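Lambda phage protein with carbohydrate-binding module (Shewanella oneidensis, PDB 2A5Z) is of uncharacterised function but binds magnesium and, with its jelly-roll fold and carbohydrate-binding module, probably recognises carbohydrates. Local coordinates at residues C[124-129]-C[177-182]. Sequence-based numbering, arbitrary orientation.
Sequences FKTPSA and YALSTS
T126 pushes its hydroxyl into the backbone of 177-182: OG1 gives its proton to the carbonyl O of S180, a short 2.6 Å bond that lies in the carbonyl plane. With chi1 at 51°, OG1 sits between the backbone N and the carbonyl carbon, while CG2 meets L179 CD1 at 4.0 Å. This buried hydroxyl makes two hydrogen bonds, donating to S180 O and accepting from T183 N. Next along, the N-H of S182 bonds to O of P127 at 2.9 Å, nearly straight at hydrogen (165°) but reaching the oxygen from above the carbonyl plane. In this jelly-roll, 124-129 runs off the end of strand 119-125 just where 177-182 turns from strand 169-178 toward strand 184-191, the sheet neighbour of 119-125; Y185 of that strand packs against both T126 and L179. The outer side, with S128 and S182 exposed, opens to solvent. S182 OG lies 3.2 Å from CA of S128 without bonding it, and a water 2.8 Å from S182 OG also takes a weak bond from K125 NZ. That lysine, fully extended, passes its CE 3.6 Å from C of S182 and saves its salt bridge for E84.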
loop_
_atom_site.group_PDB
_atom_site.type_symbol
_atom_site.label_atom_id
_atom_site.label_comp_id
_atom_site.label_asym_id
_atom_site.label_seq_id
_atom_site.Cartn_x
_atom_site.Cartn_y
_atom_site.Cartn_z
ATOM N N PHE C 124 12.309 4.875 18.167
ATOM C CA PHE C 124 11.206 4.941 19.123
ATOM C C PHE C 124 11.464 5.920 20.253
ATOM O O PHE C 124 12.620 6.193 20.602
ATOM C CB PHE C 124 10.880 3.542 19.686
ATOM C CG PHE C 124 11.962 2.953 20.561
ATOM C CD1 PHE C 124 11.928 3.122 21.949
ATOM C CD2 PHE C 124 13.001 2.214 20.007
ATOM C CE1 PHE C 124 12.908 2.574 22.758
ATOM C CE2 PHE C 124 14.002 1.671 20.817
ATOM C CZ PHE C 124 13.945 1.847 22.196
ATOM N N LYS C 125 10.377 6.436 20.825
ATOM C CA LYS C 125 10.459 7.407 21.912
ATOM C C LYS C 125 9.787 6.859 23.157
ATOM O O LYS C 125 8.630 6.417 23.115
ATOM C CB LYS C 125 9.802 8.738 21.510
ATOM C CG LYS C 125 10.036 9.878 22.516
ATOM C CD LYS C 125 9.409 11.192 22.074
ATOM C CE LYS C 125 9.812 12.319 23.042
ATOM N NZ LYS C 125 9.168 13.622 22.735
ATOM N N THR C 126 10.508 6.902 24.272
ATOM C CA THR C 126 9.927 6.532 25.554
ATOM C C THR C 126 8.788 7.496 25.932
ATOM O O THR C 126 8.809 8.666 25.538
ATOM C CB THR C 126 10.987 6.454 26.662
ATOM O OG1 THR C 126 11.774 7.651 26.669
ATOM C CG2 THR C 126 11.887 5.247 26.426
ATOM N N PRO C 127 7.770 6.992 26.663
ATOM C CA PRO C 127 6.671 7.848 27.120
ATOM C C PRO C 127 7.156 8.920 28.110
ATOM O O PRO C 127 8.289 8.836 28.599
ATOM C CB PRO C 127 5.719 6.859 27.811
ATOM C CG PRO C 127 6.545 5.677 28.160
ATOM C CD PRO C 127 7.605 5.591 27.108
ATOM N N SER C 128 6.313 9.910 28.404
ATOM C CA SER C 128 6.687 10.984 29.326
ATOM C C SER C 128 6.671 10.562 30.810
ATOM O O SER C 128 7.198 11.279 31.677
ATOM C CB SER C 128 5.813 12.218 29.096
ATOM O OG SER C 128 4.462 11.921 29.374
ATOM N N ALA C 129 6.050 9.416 31.091
ATOM C CA ALA C 129 6.110 8.771 32.403
ATOM C C ALA C 129 6.213 7.271 32.186
ATOM O O ALA C 129 5.454 6.702 31.385
ATOM C CB ALA C 129 4.859 9.096 33.239
ATOM N N TYR C 177 19.499 -1.877 31.183
ATOM C CA TYR C 177 19.896 -0.508 30.957
ATOM C C TYR C 177 18.691 0.360 31.324
ATOM O O TYR C 177 17.608 0.177 30.773
ATOM C CB TYR C 177 20.327 -0.301 29.496
ATOM C CG TYR C 177 20.745 1.119 29.197
ATOM C CD1 TYR C 177 22.070 1.525 29.347
ATOM C CD2 TYR C 177 19.806 2.069 28.795
ATOM C CE1 TYR C 177 22.451 2.836 29.091
ATOM C CE2 TYR C 177 20.172 3.378 28.542
ATOM C CZ TYR C 177 21.494 3.756 28.689
ATOM O OH TYR C 177 21.838 5.066 28.440
ATOM N N ALA C 178 18.867 1.288 32.268
ATOM C CA ALA C 178 17.764 2.168 32.680
ATOM C C ALA C 178 17.593 3.358 31.726
ATOM O O ALA C 178 18.531 4.109 31.461
ATOM C CB ALA C 178 17.934 2.623 34.131
ATOM N N LEU C 179 16.381 3.500 31.197
ATOM C CA LEU C 179 16.080 4.512 30.189
ATOM C C LEU C 179 15.582 5.805 30.815
ATOM O O LEU C 179 15.265 5.843 32.003
ATOM C CB LEU C 179 15.024 3.983 29.209
ATOM C CG LEU C 179 15.265 2.640 28.522
ATOM C CD1 LEU C 179 13.962 2.156 27.917
ATOM C CD2 LEU C 179 16.375 2.723 27.462
ATOM N N SER C 180 15.516 6.859 30.007
ATOM C CA SER C 180 14.940 8.126 30.433
ATOM C C SER C 180 13.599 8.333 29.736
ATOM O O SER C 180 13.410 7.866 28.614
ATOM C CB SER C 180 15.890 9.287 30.104
ATOM O OG SER C 180 17.055 9.248 30.923
ATOM N N THR C 181 12.676 9.028 30.405
ATOM C CA THR C 181 11.384 9.391 29.810
ATOM C C THR C 181 11.571 10.400 28.670
ATOM O O THR C 181 12.604 11.064 28.589
ATOM C CB THR C 181 10.397 9.981 30.851
ATOM O OG1 THR C 181 11.001 11.095 31.528
ATOM C CG2 THR C 181 9.973 8.928 31.865
ATOM N N SER C 182 10.582 10.480 27.785
ATOM C CA SER C 182 10.574 11.424 26.650
ATOM C C SER C 182 11.914 11.515 25.906
ATOM O O SER C 182 12.433 12.611 25.653
ATOM C CB SER C 182 10.128 12.800 27.124
ATOM O OG SER C 182 8.832 12.709 27.692
HETATM O O HOH W 1 7.301 13.006 25.407
#